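Local coordinates for protein putative oxidoreductase YfjR (Streptomyces aurantiacus, PDB 4OQZ) that is an S-selective imine reductase that probably binds NADPH and reduces imines to amines, at residues M236-A239 against S240-V244; R259-L262 against D263-R267; S277-S280 against V281-L284; H246-D250 against S251-T255; P178-L181 against S182-A186. All coordinates share one frame; numbering follows the deposited sequence.

Contact 1: M236-A239 against S240-V244; sequences MGVA and SMEHV
The carbonyl of Met236 receives the amide of Ser240 (N to O 2.9 Å), and the CB of Ser240 settles 3.3 Å from that same Met236 O, while the thioether of Met236 leads off elsewhere. One residue on, Gly237 O accepts from Met241 N at 2.9 Å, the straightest of the four backbone bonds at 161°. The Met241 chain starts beside this carbonyl, with CB and CG near Gly237 O, then bends at chi2 and chi3 and carries its sulfur away from the turn. Val238 O binds Glu242 N, and CG of Glu242 also comes within 3.2 Å of Val238 O. At Ala239 the carbonyl does double duty: it takes the amide of His243 (N to O 3.2 Å), and it sits over the imidazole of the same residue, 3.2 Å above the ring plane and over its centre. The His243 ring gets there because CG stands beside its own backbone N (chi1 -64°), which folds the ring back along the helix. The hydroxyl of Ser240, anti to the backbone N at -179°, finds its partner outside, in Trp177 NE1 of the second subunit, and Glu242 OE1 bonds to His266 NE2 of helix 256-269. This is a run of regular alpha-helical i to i+4 bonding within helix 234-250 of the C-terminal domain, one side on helix 256-269 and another at the dimer interface.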
loop_
_atom_site.group_PDB
_atom_site.type_symbol
_atom_site.label_atom_id
_atom_site.label_comp_id
_atom_site.label_asym_id
_atom_site.label_seq_id
_atom_site.Cartn_x
_atom_site.Cartn_y
_atom_site.Cartn_z
ATOM N N MET A 236 3.678 18.748 -6.470
ATOM C CA MET A 236 3.277 18.735 -5.061
ATOM C C MET A 236 3.546 17.356 -4.453
ATOM O O MET A 236 3.804 17.267 -3.261
ATOM C CB MET A 236 1.802 19.089 -4.882
ATOM C CG MET A 236 1.372 20.343 -5.598
ATOM S SD MET A 236 -0.421 20.645 -5.478
ATOM C CE MET A 236 -1.125 18.899 -5.389
ATOM N N GLY A 237 3.461 16.308 -5.273
ATOM C CA GLY A 237 3.769 14.936 -4.884
ATOM C C GLY A 237 5.247 14.797 -4.600
ATOM O O GLY A 237 5.639 14.236 -3.570
ATOM N N VAL A 238 6.076 15.367 -5.497
ATOM C CA VAL A 238 7.538 15.436 -5.378
ATOM C C VAL A 238 7.884 16.122 -4.051
ATOM O O VAL A 238 8.702 15.598 -3.299
ATOM C CB VAL A 238 8.212 16.192 -6.569
ATOM C CG1 VAL A 238 9.724 16.277 -6.384
ATOM C CG2 VAL A 238 7.879 15.546 -7.910
ATOM N N ALA A 239 7.257 17.286 -3.772
ATOM C CA ALA A 239 7.509 18.083 -2.563
ATOM C C ALA A 239 7.053 17.372 -1.304
ATOM O O ALA A 239 7.683 17.522 -0.268
ATOM C CB ALA A 239 6.834 19.443 -2.671
ATOM N N SER A 240 5.954 16.608 -1.387
ATOM C CA SER A 240 5.433 15.864 -0.259
ATOM C C SER A 240 6.408 14.724 0.060
ATOM O O SER A 240 6.755 14.518 1.225
ATOM C CB SER A 240 4.031 15.348 -0.557
ATOM O OG SER A 240 3.511 14.641 0.556
ATOM N N MET A 241 6.915 14.051 -0.989
ATOM C CA MET A 241 7.898 12.994 -0.816
ATOM C C MET A 241 9.247 13.513 -0.289
ATOM O O MET A 241 9.912 12.790 0.459
ATOM C CB MET A 241 8.050 12.153 -2.085
ATOM C CG MET A 241 7.088 10.994 -2.148
ATOM S SD MET A 241 6.871 10.064 -0.599
ATOM C CE MET A 241 8.568 9.367 -0.340
ATOM N N GLU A 242 9.613 14.774 -0.619
ATOM C CA GLU A 242 10.841 15.423 -0.121
ATOM C C GLU A 242 10.726 15.566 1.403
ATOM O O GLU A 242 11.678 15.270 2.111
ATOM C CB GLU A 242 11.057 16.811 -0.764
ATOM C CG GLU A 242 11.420 16.795 -2.242
ATOM C CD GLU A 242 12.789 17.292 -2.672
ATOM O OE1 GLU A 242 12.937 17.601 -3.876
ATOM O OE2 GLU A 242 13.718 17.339 -1.832
ATOM N N HIS A 243 9.528 15.949 1.896
ATOM C CA HIS A 243 9.203 16.094 3.317
ATOM C C HIS A 243 9.279 14.757 4.052
ATOM O O HIS A 243 9.829 14.720 5.158
ATOM C CB HIS A 243 7.818 16.754 3.491
ATOM C CG HIS A 243 7.741 18.161 2.975
ATOM N ND1 HIS A 243 8.877 18.961 2.862
ATOM C CD2 HIS A 243 6.667 18.875 2.567
ATOM C CE1 HIS A 243 8.454 20.118 2.380
ATOM N NE2 HIS A 243 7.134 20.115 2.187
ATOM N N VAL A 244 8.737 13.657 3.437
ATOM C CA VAL A 244 8.794 12.285 3.968
ATOM C C VAL A 244 10.284 11.914 4.101
ATOM O O VAL A 244 10.705 11.500 5.180
ATOM C CB VAL A 244 7.982 11.271 3.104
ATOM C CG1 VAL A 244 8.318 9.818 3.469
ATOM C CG2 VAL A 244 6.467 11.515 3.238
#

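Contact 2: R259-L262 against D263-R267; sequences RAVL and DAFHR
The phenyl ring of Phe265 has the carbonyl oxygen of Val261 over one face, 3.8 Å above the plane and shifted toward the rim, and Val261 CG1 approaches its CE2 at 4.1 Å, the two side chains running alongside each other in the same direction. The imidazole of His266 is met at its edge, near the ring plane, by CD1 of Leu262, which lies 3.9 Å from His266 CD2; these two side chains also run alongside. Leu262 reaches that edge with its CG anti to the backbone N (chi1 167°). All of this is i to i+4 packing on helix 256-269 of the C-terminal domain, whose next layer is partly the other subunit: Trp177 of the second subunit meets the Phe265 ring with planes at about 80°. The helix bonding is uneven. His266 N to Leu262 O is short and nearly straight (2.8 Å, 173°), Phe265 N to Val261 O is longer at 3.3 Å, and Ala264 N holds Ala260 O only weakly. Asp263 N bonds to Arg259 O; OD2 of its carboxylate also lies near that oxygen, but both are acceptors and make no bond. The guanidinium of Arg259 turns instead to Thr255 OG1.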
loop_
_atom_site.group_PDB
_atom_site.type_symbol
_atom_site.label_atom_id
_atom_site.label_comp_id
_atom_site.label_asym_id
_atom_site.label_seq_id
_atom_site.Cartn_x
_atom_site.Cartn_y
_atom_site.Cartn_z
ATOM N N ARG A 259 13.279 7.466 -0.572
ATOM C CA ARG A 259 13.918 8.155 -1.685
ATOM C C ARG A 259 13.633 7.467 -3.006
ATOM O O ARG A 259 13.398 8.144 -3.989
ATOM C CB ARG A 259 15.403 8.548 -1.464
ATOM C CG ARG A 259 16.394 7.423 -1.204
ATOM C CD ARG A 259 17.828 7.946 -1.036
ATOM N NE ARG A 259 18.020 8.777 0.162
ATOM C CZ ARG A 259 17.959 10.110 0.187
ATOM N NH1 ARG A 259 18.159 10.768 1.322
ATOM N NH2 ARG A 259 17.721 10.795 -0.927
ATOM N N ALA A 260 13.513 6.138 -2.998
ATOM C CA ALA A 260 13.144 5.340 -4.176
ATOM C C ALA A 260 11.805 5.810 -4.760
ATOM O O ALA A 260 11.677 5.927 -5.984
ATOM C CB ALA A 260 13.046 3.879 -3.786
ATOM N N VAL A 261 10.828 6.136 -3.873
ATOM C CA VAL A 261 9.500 6.671 -4.237
ATOM C C VAL A 261 9.677 8.100 -4.762
ATOM O O VAL A 261 9.151 8.421 -5.825
ATOM C CB VAL A 261 8.503 6.584 -3.045
ATOM C CG1 VAL A 261 7.185 7.308 -3.339
ATOM C CG2 VAL A 261 8.262 5.137 -2.639
ATOM N N LEU A 262 10.430 8.952 -4.026
ATOM C CA LEU A 262 10.750 10.331 -4.430
ATOM C C LEU A 262 11.422 10.330 -5.799
ATOM O O LEU A 262 11.064 11.152 -6.634
ATOM C CB LEU A 262 11.683 11.004 -3.390
ATOM C CG LEU A 262 12.388 12.336 -3.750
ATOM C CD1 LEU A 262 11.397 13.496 -3.905
ATOM C CD2 LEU A 262 13.391 12.697 -2.698
ATOM N N ASP A 263 12.385 9.402 -6.029
ATOM C CA ASP A 263 13.131 9.275 -7.295
ATOM C C ASP A 263 12.194 9.099 -8.480
ATOM O O ASP A 263 12.412 9.746 -9.497
ATOM C CB ASP A 263 14.158 8.121 -7.249
ATOM C CG ASP A 263 15.388 8.346 -6.376
ATOM O OD1 ASP A 263 15.865 9.509 -6.296
ATOM O OD2 ASP A 263 15.914 7.350 -5.825
ATOM N N ALA A 264 11.130 8.268 -8.331
ATOM C CA ALA A 264 10.126 8.041 -9.373
ATOM C C ALA A 264 9.278 9.285 -9.660
ATOM O O ALA A 264 8.920 9.500 -10.812
ATOM C CB ALA A 264 9.240 6.867 -9.018
ATOM N N PHE A 265 9.003 10.120 -8.639
ATOM C CA PHE A 265 8.249 11.363 -8.776
ATOM C C PHE A 265 9.094 12.468 -9.383
ATOM O O PHE A 265 8.603 13.149 -10.282
ATOM C CB PHE A 265 7.654 11.807 -7.439
ATOM C CG PHE A 265 6.533 10.941 -6.901
ATOM C CD1 PHE A 265 5.919 9.982 -7.704
ATOM C CD2 PHE A 265 6.058 11.118 -5.607
ATOM C CE1 PHE A 265 4.878 9.186 -7.202
ATOM C CE2 PHE A 265 5.005 10.338 -5.116
ATOM C CZ PHE A 265 4.428 9.375 -5.914
ATOM N N HIS A 266 10.358 12.652 -8.890
ATOM C CA HIS A 266 11.332 13.643 -9.387
ATOM C C HIS A 266 11.595 13.344 -10.857
ATOM O O HIS A 266 11.500 14.246 -11.689
ATOM C CB HIS A 266 12.634 13.622 -8.565
ATOM C CG HIS A 266 13.050 14.975 -8.065
ATOM N ND1 HIS A 266 13.447 15.988 -8.942
ATOM C CD2 HIS A 266 13.152 15.433 -6.795
ATOM C CE1 HIS A 266 13.751 17.026 -8.176
ATOM N NE2 HIS A 266 13.585 16.743 -6.877
ATOM N N ARG A 267 11.863 12.058 -11.178
ATOM C CA ARG A 267 11.967 11.546 -12.541
ATOM C C ARG A 267 10.495 11.505 -12.922
ATOM O O ARG A 267 9.689 10.990 -12.165
ATOM C CB ARG A 267 12.594 10.134 -12.532
ATOM C CG ARG A 267 12.334 9.280 -13.764
ATOM C CD ARG A 267 11.695 7.965 -13.357
ATOM N NE ARG A 267 12.647 6.853 -13.364
ATOM C CZ ARG A 267 12.441 5.689 -13.976
ATOM N NH1 ARG A 267 13.369 4.741 -13.945
ATOM N NH2 ARG A 267 11.303 5.462 -14.626
#

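Contact 3: S277-S280 against V281-L284; sequences SFSS and VIKL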
loop_
_atom_site.group_PDB
_atom_site.type_symbol
_atom_site.label_atom_id
_atom_site.label_comp_id
_atom_site.label_asym_id
_atom_site.label_seq_id
_atom_site.Cartn_x
_atom_site.Cartn_y
_atom_site.Cartn_z
ATOM N N SER A 277 -0.662 15.223 -13.576
ATOM C CA SER A 277 -1.036 14.412 -12.417
ATOM C C SER A 277 0.103 13.491 -12.042
ATOM O O SER A 277 0.853 13.053 -12.916
ATOM C CB SER A 277 -2.282 13.575 -12.694
ATOM O OG SER A 277 -2.593 12.736 -11.577
ATOM N N PHE A 278 0.187 13.133 -10.750
ATOM C CA PHE A 278 1.192 12.177 -10.282
ATOM C C PHE A 278 1.038 10.784 -10.952
ATOM O O PHE A 278 1.959 9.978 -10.939
ATOM C CB PHE A 278 1.266 12.160 -8.744
ATOM C CG PHE A 278 0.363 11.189 -8.029
ATOM C CD1 PHE A 278 0.895 10.186 -7.221
ATOM C CD2 PHE A 278 -1.019 11.327 -8.086
ATOM C CE1 PHE A 278 0.060 9.317 -6.526
ATOM C CE2 PHE A 278 -1.856 10.436 -7.422
ATOM C CZ PHE A 278 -1.316 9.450 -6.620
ATOM N N SER A 279 -0.099 10.556 -11.607
ATOM C CA SER A 279 -0.390 9.368 -12.407
ATOM C C SER A 279 0.468 9.367 -13.693
ATOM O O SER A 279 0.734 8.306 -14.264
ATOM C CB SER A 279 -1.866 9.361 -12.788
ATOM O OG SER A 279 -2.217 8.167 -13.467
ATOM N N SER A 280 0.907 10.565 -14.149
ATOM C CA SER A 280 1.701 10.691 -15.372
ATOM C C SER A 280 2.951 9.809 -15.405
ATOM O O SER A 280 3.377 9.438 -16.484
ATOM C CB SER A 280 2.040 12.148 -15.671
ATOM O OG SER A 280 2.887 12.239 -16.802
ATOM N N VAL A 281 3.495 9.404 -14.249
ATOM C CA VAL A 281 4.669 8.536 -14.259
ATOM C C VAL A 281 4.443 7.169 -14.930
ATOM O O VAL A 281 5.402 6.587 -15.427
ATOM C CB VAL A 281 5.489 8.483 -12.949
ATOM C CG1 VAL A 281 6.862 9.099 -13.147
ATOM C CG2 VAL A 281 4.759 9.142 -11.787
ATOM N N ILE A 282 3.180 6.677 -14.991
ATOM C CA ILE A 282 2.847 5.401 -15.665
ATOM C C ILE A 282 3.442 5.347 -17.088
ATOM O O ILE A 282 4.032 4.327 -17.462
ATOM C CB ILE A 282 1.315 5.105 -15.677
ATOM C CG1 ILE A 282 0.784 4.845 -14.254
ATOM C CG2 ILE A 282 0.980 3.907 -16.589
ATOM C CD1 ILE A 282 -0.676 4.954 -14.123
ATOM N N LYS A 283 3.294 6.446 -17.869
ATOM C CA LYS A 283 3.819 6.522 -19.243
ATOM C C LYS A 283 5.344 6.336 -19.364
ATOM O O LYS A 283 5.830 5.972 -20.435
ATOM C CB LYS A 283 3.224 7.663 -20.109
ATOM C CG LYS A 283 3.166 9.045 -19.477
ATOM C CD LYS A 283 1.931 9.826 -19.923
ATOM C CE LYS A 283 2.265 11.186 -20.498
ATOM N NZ LYS A 283 2.309 12.265 -19.468
ATOM N N LEU A 284 6.072 6.463 -18.230
ATOM C CA LEU A 284 7.507 6.192 -18.158
ATOM C C LEU A 284 7.765 4.747 -17.729
ATOM O O LEU A 284 8.850 4.230 -17.992
ATOM C CB LEU A 284 8.216 7.142 -17.192
ATOM C CG LEU A 284 8.322 8.594 -17.601
ATOM C CD1 LEU A 284 8.741 9.418 -16.442
ATOM C CD2 LEU A 284 9.332 8.794 -18.762
#
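A tight turn leading into the short helix 282-285 near the C-terminal end of the chain brings the hydroxyl of Ser280 against the ammonium group of Lys283. The backbone bonds across it span three residues, as in a 3-10 turn: Ile282 N donates to Ser279 O (3.0 Å, 163°), and Lys283 N to Ser280 O at 3.3 Å. In both the donor stands above the carbonyl plane. The Lys283 chain then doubles back. Its CG lies between the backbone N and the carbonyl carbon (chi1 48°), the crowded position, which sets CG 3.0 Å from Ser280 O; further bends at each later torsion bring NZ round to Ser280 OG at 2.7 Å. Ser280 OG meets it by standing anti to its own N, and it also takes a weak bond from Gly274 N. On another side of the turn, Ile282 lies along Ser279: its CG1 is 3.5 Å from Ser279 O, and CD1 ends 3.6 Å from Ser279 OG. The CG2 of Val281 abuts Phe278 O. At the start of the turn, Ser277 OG and Phe278 N both bond to the carboxylate of Asp232, and the Phe278 ring is edge-to-face with Tyr218 and with Trp177 of the second subunit; Trp184 of that subunit meets it with planes at about 60°. The turn is held at both ends by polar groups. With NZ donating to it, Ser280 OG serves as an acceptor, and the looped Lys283 chain is probably less mobile than a lysine reaching straight into solvent.

Contact 4: H246-D250 against S251-T255; sequences HTNAD and SGVDT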
loop_
_atom_site.group_PDB
_atom_site.type_symbol
_atom_site.label_atom_id
_atom_site.label_comp_id
_atom_site.label_asym_id
_atom_site.label_seq_id
_atom_site.Cartn_x
_atom_site.Cartn_y
_atom_site.Cartn_z
ATOM N N HIS A 246 12.850 14.013 4.309
ATOM C CA HIS A 246 13.490 14.871 5.321
ATOM C C HIS A 246 13.184 14.447 6.753
ATOM O O HIS A 246 14.108 14.333 7.553
ATOM C CB HIS A 246 13.208 16.365 5.082
ATOM C CG HIS A 246 14.122 16.999 4.075
ATOM N ND1 HIS A 246 15.377 17.473 4.432
ATOM C CD2 HIS A 246 13.932 17.223 2.753
ATOM C CE1 HIS A 246 15.905 17.966 3.321
ATOM N NE2 HIS A 246 15.073 17.831 2.282
ATOM N N THR A 247 11.910 14.124 7.046
ATOM C CA THR A 247 11.417 13.661 8.352
ATOM C C THR A 247 12.182 12.416 8.822
ATOM O O THR A 247 12.523 12.306 10.006
ATOM C CB THR A 247 9.902 13.377 8.243
ATOM O OG1 THR A 247 9.228 14.555 7.809
ATOM C CG2 THR A 247 9.289 12.906 9.540
ATOM N N ASN A 248 12.404 11.468 7.908
ATOM C CA ASN A 248 13.105 10.228 8.193
ATOM C C ASN A 248 14.596 10.500 8.402
ATOM O O ASN A 248 15.193 9.966 9.340
ATOM C CB ASN A 248 12.857 9.205 7.089
ATOM C CG ASN A 248 11.499 8.586 7.160
ATOM O OD1 ASN A 248 11.262 7.624 7.888
ATOM N ND2 ASN A 248 10.564 9.138 6.423
ATOM N N ALA A 249 15.175 11.387 7.566
ATOM C CA ALA A 249 16.587 11.775 7.654
ATOM C C ALA A 249 16.860 12.559 8.947
ATOM O O ALA A 249 17.928 12.400 9.537
ATOM C CB ALA A 249 16.984 12.598 6.436
ATOM N N ASP A 250 15.883 13.387 9.393
ATOM C CA ASP A 250 15.991 14.187 10.619
ATOM C C ASP A 250 16.010 13.308 11.873
ATOM O O ASP A 250 16.686 13.650 12.838
ATOM C CB ASP A 250 14.841 15.210 10.725
ATOM C CG ASP A 250 14.915 16.413 9.798
ATOM O OD1 ASP A 250 16.009 16.683 9.250
ATOM O OD2 ASP A 250 13.879 17.096 9.634
ATOM N N SER A 251 15.248 12.197 11.853
ATOM C CA SER A 251 15.089 11.246 12.943
ATOM C C SER A 251 16.187 10.173 12.979
ATOM O O SER A 251 16.194 9.341 13.883
ATOM C CB SER A 251 13.725 10.576 12.839
ATOM O OG SER A 251 12.696 11.530 12.650
ATOM N N GLY A 252 17.094 10.197 12.003
ATOM C CA GLY A 252 18.170 9.221 11.879
ATOM C C GLY A 252 17.721 7.925 11.226
ATOM O O GLY A 252 18.526 7.006 11.055
ATOM N N VAL A 253 16.425 7.846 10.854
ATOM C CA VAL A 253 15.792 6.689 10.209
ATOM C C VAL A 253 16.293 6.589 8.753
ATOM O O VAL A 253 16.554 7.610 8.122
ATOM C CB VAL A 253 14.228 6.787 10.295
ATOM C CG1 VAL A 253 13.542 5.600 9.631
ATOM C CG2 VAL A 253 13.759 6.919 11.742
ATOM N N ASP A 254 16.420 5.356 8.238
ATOM C CA ASP A 254 16.829 5.038 6.866
ATOM C C ASP A 254 15.851 5.628 5.821
ATOM O O ASP A 254 14.638 5.444 5.932
ATOM C CB ASP A 254 16.950 3.507 6.724
ATOM C CG ASP A 254 17.578 3.012 5.439
ATOM O OD1 ASP A 254 18.818 3.172 5.282
ATOM O OD2 ASP A 254 16.849 2.390 4.625
ATOM N N THR A 255 16.388 6.356 4.824
ATOM C CA THR A 255 15.621 6.999 3.748
ATOM C C THR A 255 15.642 6.243 2.409
ATOM O O THR A 255 15.160 6.801 1.425
ATOM C CB THR A 255 16.051 8.472 3.542
ATOM O OG1 THR A 255 17.441 8.549 3.196
ATOM C CG2 THR A 255 15.740 9.351 4.728
#
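Ser251 turns its hydroxyl back onto the last turn of helix 234-250, against Thr247. From its CB, which lies 3.5 Å from Thr247 O, the side chain goes on to OG, set beside the backbone N (chi1 -48°), and OG donates to Thr247 O at 2.8 Å, approaching nearly along the C=O axis. Ser251 N bonds to the same oxygen at 3.3 Å from above the carbonyl plane, giving Thr247 O two donors from one residue. An alanine in this position would remove the hydroxyl and is likely to leave Thr247 O with the longer amide bond alone, making the helix end less firmly closed. Beyond Ser251 the chain leaves the helix at Gly252, whose positive phi (81°) marks a Schellman motif: Gly252 N reaches back to Ala249 O and Val253 N to Asn248 O, both bonds weak. The loop then folds over the helix flank. Asn248 and Val253 cross obliquely, with OD1 of Asn248 3.5 Å from Val253 CG1, and the CG2 of Thr255 packs 3.7 Å from Asn248 CB and 3.9 Å from Ala249 CB. The amide of Asn248 is held at both atoms, ND2 on Val244 O one turn back and OD1 by Gln185. This connection carries the chain from helix 234-250 into helix 256-269, with Leu189 of the long helix 163-191 against Thr247, Asn248 and Ser251, and Met285 of the second subunit against Val253.

Contact 5: P178-L181 against S182-A186; sequences PAML and SYWQA
The methyl of Met180 lies against the six-membered ring of Trp184, its CE 3.5 Å from CH2, and the two side chains cross at a slant. Met180 gets its methyl there by bending at chi2 and chi3 (-50° and -64°), which folds the thioether up the helix toward the indole. Leu181 comes to the other end of the same ring system, with CD1 4.0 Å from Trp184 CD1 and its side chain at about a right angle to that of the tryptophan. Over one face of the indole sits the carbonyl oxygen of Met180, 3.3 Å above the plane and offset toward the rim. With an alanine here the indole would be gone, and the Met180 methyl and Leu181 CD1 would probably be left without the surface they share. Further out, the turn becomes polar. Met180 O accepts Trp184 N at 2.9 Å, and Leu181 O accepts Gln185 N. Ala179 O takes two donors, Tyr183 N at 3.1 Å and the hydroxyl of Ser182 at 2.8 Å, so the serine satisfies its buried OG on its own helix. Pro178, which has no amide hydrogen to give to the preceding turn, marks a kink, yet its O still accepts Ser182 N. Tyr183 OH bonds to Ala197 O, and Gln185 NE2 to Asp254 O. The segment belongs to the long helix 163-191. Helix 197-209 packs on Ala179, Ser182, Tyr183 and Ala186, helix 256-269 touches Leu181, Ser182 and Gln185, and Tyr218 of the second subunit meets the Trp184 rings edge-to-face.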
loop_
_atom_site.group_PDB
_atom_site.type_symbol
_atom_site.label_atom_id
_atom_site.label_comp_id
_atom_site.label_asym_id
_atom_site.label_seq_id
_atom_site.Cartn_x
_atom_site.Cartn_y
_atom_site.Cartn_z
ATOM N N PRO A 178 5.503 -3.909 -1.264
ATOM C CA PRO A 178 5.730 -2.490 -0.942
ATOM C C PRO A 178 4.789 -1.963 0.108
ATOM O O PRO A 178 5.212 -1.115 0.874
ATOM C CB PRO A 178 5.485 -1.772 -2.284
ATOM C CG PRO A 178 5.641 -2.825 -3.320
ATOM C CD PRO A 178 5.084 -4.052 -2.678
ATOM N N ALA A 179 3.507 -2.396 0.127
ATOM C CA ALA A 179 2.581 -1.950 1.165
ATOM C C ALA A 179 3.127 -2.336 2.529
ATOM O O ALA A 179 3.276 -1.486 3.418
ATOM C CB ALA A 179 1.220 -2.578 0.957
ATOM N N MET A 180 3.563 -3.599 2.664
ATOM C CA MET A 180 4.149 -4.063 3.925
ATOM C C MET A 180 5.443 -3.373 4.271
ATOM O O MET A 180 5.640 -3.040 5.446
ATOM C CB MET A 180 4.303 -5.585 3.975
ATOM C CG MET A 180 2.971 -6.349 4.049
ATOM S SD MET A 180 1.785 -5.815 5.330
ATOM C CE MET A 180 2.734 -6.193 6.832
ATOM N N LEU A 181 6.281 -3.094 3.250
ATOM C CA LEU A 181 7.530 -2.371 3.408
ATOM C C LEU A 181 7.304 -0.920 3.834
ATOM O O LEU A 181 8.094 -0.413 4.643
ATOM C CB LEU A 181 8.385 -2.449 2.142
ATOM C CG LEU A 181 9.822 -1.850 2.241
ATOM C CD1 LEU A 181 10.623 -2.489 3.397
ATOM C CD2 LEU A 181 10.568 -2.026 0.961
ATOM N N SER A 182 6.197 -0.267 3.333
ATOM C CA SER A 182 5.857 1.107 3.718
ATOM C C SER A 182 5.440 1.103 5.180
ATOM O O SER A 182 5.728 2.057 5.906
ATOM C CB SER A 182 4.813 1.716 2.795
ATOM O OG SER A 182 3.500 1.269 3.118
ATOM N N TYR A 183 4.787 0.021 5.612
ATOM C CA TYR A 183 4.460 -0.167 7.032
ATOM C C TYR A 183 5.750 -0.342 7.843
ATOM O O TYR A 183 5.881 0.283 8.890
ATOM C CB TYR A 183 3.436 -1.300 7.279
ATOM C CG TYR A 183 3.043 -1.437 8.742
ATOM C CD1 TYR A 183 2.640 -0.328 9.482
ATOM C CD2 TYR A 183 3.115 -2.665 9.391
ATOM C CE1 TYR A 183 2.267 -0.442 10.815
ATOM C CE2 TYR A 183 2.798 -2.785 10.750
ATOM C CZ TYR A 183 2.390 -1.664 11.461
ATOM O OH TYR A 183 2.054 -1.741 12.785
ATOM N N TRP A 184 6.752 -1.094 7.331
ATOM C CA TRP A 184 8.016 -1.259 8.088
ATOM C C TRP A 184 8.690 0.101 8.188
ATOM O O TRP A 184 9.208 0.437 9.238
ATOM C CB TRP A 184 8.988 -2.273 7.463
ATOM C CG TRP A 184 8.546 -3.704 7.284
ATOM C CD1 TRP A 184 9.155 -4.630 6.490
ATOM C CD2 TRP A 184 7.485 -4.400 7.965
ATOM N NE1 TRP A 184 8.496 -5.833 6.568
ATOM C CE2 TRP A 184 7.478 -5.727 7.478
ATOM C CE3 TRP A 184 6.485 -4.018 8.879
ATOM C CZ2 TRP A 184 6.538 -6.678 7.898
ATOM C CZ3 TRP A 184 5.574 -4.969 9.307
ATOM C CH2 TRP A 184 5.607 -6.279 8.818
ATOM N N GLN A 185 8.583 0.930 7.118
ATOM C CA GLN A 185 9.105 2.294 7.131
ATOM C C GLN A 185 8.391 3.222 8.153
ATOM O O GLN A 185 9.050 4.041 8.797
ATOM C CB GLN A 185 9.050 2.897 5.724
ATOM C CG GLN A 185 9.722 4.251 5.629
ATOM C CD GLN A 185 11.221 4.176 5.599
ATOM O OE1 GLN A 185 11.819 3.290 4.973
ATOM N NE2 GLN A 185 11.862 5.114 6.274
ATOM N N ALA A 186 7.062 3.080 8.290
ATOM C CA ALA A 186 6.208 3.844 9.206
ATOM C C ALA A 186 6.561 3.483 10.643
ATOM O O ALA A 186 6.724 4.375 11.483
ATOM C CB ALA A 186 4.739 3.509 8.938
#

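How the contacts relate
Along the chain the order is contact 5, contact 1, contact 4, contact 2, contact 3. Contact 5 lies on the long helix 163-191; contact 1 lies on helix 234-250, and contact 4 on its end and the loop after it; contact 2 follows on helix 256-269, and contact 3 runs into helix 282-285. Contacts 1 and 2 are closest, centres about 9 Å apart, in touch through side-chain packing of Val238 and a probable Glu242-His266 bond. Contact 2 also packs on contact 3, and contact 5 reaches contact 4 through Gln185. Contacts 3 and 4 stand farthest apart, centres about 27 Å. All five lie in the helical C-terminal domain, on helices and turns that also face the second subunit.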